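Local coordinates for protein acetyltransferase, GNAT family (PDB 3FBU) that binds coenzyme A and, as a GNAT-family acetyltransferase, probably transfers an acetyl group from acetyl-coenzyme A to an acceptor, at residues Y132-M135 with E136-M140. Numbering follows the deposited sequence.
Sequences YRVM and EKIGM. With COA (coenzyme A), chain C.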
loop_
_atom_site.group_PDB
_atom_site.type_symbol
_atom_site.label_atom_id
_atom_site.label_comp_id
_atom_site.label_asym_id
_atom_site.label_seq_id
_atom_site.Cartn_x
_atom_site.Cartn_y
_atom_site.Cartn_z
ATOM N N TYR A 132 10.257 -2.981 -2.481
ATOM C CA TYR A 132 11.495 -2.598 -1.818
ATOM C C TYR A 132 11.394 -2.719 -0.311
ATOM O O TYR A 132 12.412 -2.936 0.337
ATOM C CB TYR A 132 12.081 -1.282 -2.326
ATOM C CG TYR A 132 11.380 -0.032 -1.897
ATOM C CD1 TYR A 132 11.547 0.457 -0.608
ATOM C CD2 TYR A 132 10.605 0.701 -2.789
ATOM C CE1 TYR A 132 10.937 1.633 -0.210
ATOM C CE2 TYR A 132 9.990 1.874 -2.394
ATOM C CZ TYR A 132 10.178 2.329 -1.099
ATOM O OH TYR A 132 9.567 3.488 -0.657
ATOM N N ARG A 133 10.168 -2.701 0.242
ATOM C CA ARG A 133 10.029 -3.004 1.654
ATOM C C ARG A 133 10.386 -4.444 1.979
ATOM O O ARG A 133 11.031 -4.696 2.983
ATOM C CB ARG A 133 8.656 -2.603 2.188
ATOM C CG ARG A 133 8.559 -1.105 2.476
ATOM C CD ARG A 133 9.480 -0.698 3.647
ATOM N NE ARG A 133 9.190 -1.445 4.871
ATOM C CZ ARG A 133 10.073 -1.847 5.790
ATOM N NH1 ARG A 133 11.372 -1.663 5.638
ATOM N NH2 ARG A 133 9.650 -2.499 6.866
ATOM N N VAL A 134 10.019 -5.393 1.129
ATOM C CA VAL A 134 10.491 -6.762 1.334
ATOM C C VAL A 134 12.028 -6.798 1.331
ATOM O O VAL A 134 12.662 -7.417 2.191
ATOM C CB VAL A 134 9.941 -7.702 0.289
ATOM C CG1 VAL A 134 10.596 -9.089 0.448
ATOM C CG2 VAL A 134 8.432 -7.786 0.391
ATOM N N MET A 135 12.632 -6.106 0.368
ATOM C CA MET A 135 14.094 -6.107 0.252
ATOM C C MET A 135 14.742 -5.625 1.548
ATOM O O MET A 135 15.679 -6.250 2.062
ATOM C CB MET A 135 14.551 -5.240 -0.935
ATOM C CG MET A 135 14.086 -5.770 -2.312
ATOM S SD MET A 135 14.411 -4.648 -3.719
ATOM C CE MET A 135 13.325 -5.476 -4.849
ATOM N N GLU A 136 14.211 -4.545 2.093
ATOM C CA GLU A 136 14.752 -3.977 3.321
ATOM C C GLU A 136 14.549 -4.917 4.512
ATOM O O GLU A 136 15.477 -5.157 5.282
ATOM C CB GLU A 136 14.078 -2.630 3.596
ATOM C CG GLU A 136 14.461 -1.558 2.541
ATOM C CD GLU A 136 13.819 -0.198 2.739
ATOM O OE1 GLU A 136 12.786 -0.081 3.457
ATOM O OE2 GLU A 136 14.328 0.747 2.079
ATOM N N LYS A 137 13.353 -5.461 4.625
ATOM C CA LYS A 137 12.986 -6.342 5.743
ATOM C C LYS A 137 13.887 -7.564 5.835
ATOM O O LYS A 137 14.190 -8.067 6.942
ATOM C CB LYS A 137 11.528 -6.802 5.596
ATOM C CG LYS A 137 10.492 -5.691 5.780
ATOM C CD LYS A 137 9.131 -6.070 5.207
ATOM C CE LYS A 137 8.393 -7.165 6.022
ATOM N NZ LYS A 137 8.515 -6.994 7.483
ATOM N N ILE A 138 14.322 -8.085 4.687
ATOM C CA ILE A 138 15.140 -9.277 4.683
ATOM C C ILE A 138 16.647 -8.976 4.749
ATOM O O ILE A 138 17.467 -9.891 4.711
ATOM C CB ILE A 138 14.779 -10.218 3.460
ATOM C CG1 ILE A 138 15.174 -9.588 2.121
ATOM C CG2 ILE A 138 13.298 -10.631 3.523
ATOM C CD1 ILE A 138 14.739 -10.391 0.913
ATOM N N GLY A 139 17.015 -7.703 4.871
ATOM C CA GLY A 139 18.399 -7.337 5.168
ATOM C C GLY A 139 19.200 -6.794 3.991
ATOM O O GLY A 139 20.388 -6.559 4.114
ATOM N N MET A 140 18.536 -6.568 2.862
ATOM C CA MET A 140 19.214 -6.044 1.680
ATOM C C MET A 140 19.453 -4.535 1.807
ATOM O O MET A 140 18.698 -3.802 2.476
ATOM C CB MET A 140 18.458 -6.412 0.382
ATOM C CG MET A 140 18.084 -7.907 0.214
ATOM S SD MET A 140 17.226 -8.296 -1.407
ATOM C CE MET A 140 18.720 -8.441 -2.426
HETATM N N1A COA C . 2.848 1.526 0.916
HETATM C C2A COA C . 3.823 1.339 1.863
HETATM N N3A COA C . 4.079 0.086 2.351
HETATM C C4A COA C . 3.360 -0.967 1.876
HETATM C C5A COA C . 2.374 -0.800 0.917
HETATM C C6A COA C . 2.125 0.474 0.413
HETATM N N6A COA C . 1.204 0.675 -0.533
HETATM N N7A COA C . 1.848 -2.005 0.656
HETATM C C8A COA C . 2.458 -2.929 1.425
HETATM N N9A COA C . 3.397 -2.292 2.194
HETATM C C1B COA C . 4.414 -2.874 3.079
HETATM C C2B COA C . 3.823 -3.745 4.189
HETATM O O2B COA C . 3.386 -2.972 5.301
HETATM C C3B COA C . 5.023 -4.618 4.490
HETATM O O3B COA C . 5.927 -3.945 5.352
HETATM P P3B COA C . 5.899 -4.080 6.966
HETATM O O7A COA C . 7.155 -3.532 7.561
HETATM O O8A COA C . 4.675 -3.349 7.454
HETATM O O9A COA C . 5.795 -5.560 7.266
HETATM C C4B COA C . 5.679 -4.816 3.115
HETATM O O4B COA C . 5.285 -3.719 2.337
HETATM C C5B COA C . 5.230 -6.095 2.418
HETATM O O5B COA C . 5.786 -7.180 3.135
HETATM P P1A COA C . 5.169 -8.650 3.000
HETATM O O1A COA C . 3.869 -8.717 3.784
HETATM O O2A COA C . 6.173 -9.644 3.434
HETATM O O3A COA C . 4.944 -8.759 1.414
HETATM P P2A COA C . 3.683 -9.432 0.666
HETATM O O4A COA C . 3.514 -10.847 1.164
HETATM O O5A COA C . 2.465 -8.516 0.829
HETATM O O6A COA C . 4.205 -9.398 -0.864
HETATM C CBP COA C . 4.902 -8.408 -2.922
HETATM C CCP COA C . 4.939 -8.307 -1.396
HETATM C CDP COA C . 5.403 -9.825 -3.255
HETATM C CEP COA C . 5.837 -7.295 -3.400
HETATM C CAP COA C . 3.453 -8.184 -3.430
HETATM O OAP COA C . 3.017 -6.856 -3.187
HETATM C C9P COA C . 3.308 -8.406 -4.905
HETATM O O9P COA C . 3.226 -9.686 -5.400
HETATM N N8P COA C . 3.352 -7.368 -5.746
HETATM C C7P COA C . 3.040 -7.526 -7.165
HETATM C C6P COA C . 4.160 -8.180 -7.955
HETATM C C5P COA C . 5.443 -7.351 -7.908
HETATM O O5P COA C . 5.471 -6.134 -8.202
HETATM N N4P COA C . 6.526 -8.022 -7.577
HETATM C C3P COA C . 7.812 -7.345 -7.360
HETATM C C2P COA C . 8.582 -7.045 -8.627
HETATM S S1P COA C . 10.234 -6.394 -8.234
#
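R133 and E136, one turn apart on helix 129-137 of the GNAT fold, form a salt bridge along the solvent side of the helix, and R133 also reaches coenzyme A, while the last turn closes in a Schellman motif. The case illustrates how one short helix can serve both ligand and core. The guanidinium of R133 is held at two points of its edge: NH1 gives E136 OE1 a bond of 3.0 Å, nearly in plane and to the anti lone pair, and NH2 reaches COA O7A of the 3'-phosphate at 2.8 Å. Bends at chi2 (-67°) and chi3 (-57°) turn the R133 chain along the helix, which lays the guanidinium beside E136 and the phosphate. K137 CG lies over one guanidinium face, 3.5 Å from R133 NH2, and the curled end of K137 brings NZ to COA O9A, a second oxygen of the same phosphate, whose negative charge would offset the two nearby cations. This is the looser side, where K137 is exposed and R133 and E136 are partly so. E136 is steadied by Y162, whose OH bonds OE2.

The other side is buried, and I138 CG1 comes within 3.3 Å of V134 O. I138 packs toward helix 99-114 and W88; V134 shares both but also meets the pyrophosphate, CG2 lying 3.8 Å from COA O3A. M135 and M140 settle against strands 119-124 and 155-165. At the helix end G139 turns to positive phi (104°), and two bonds together make the Schellman motif: G139 N to E136 O, and M140 N to M135 O at 3.0 Å. Beyond them M140 SD rests 4.1 Å from M135 CB.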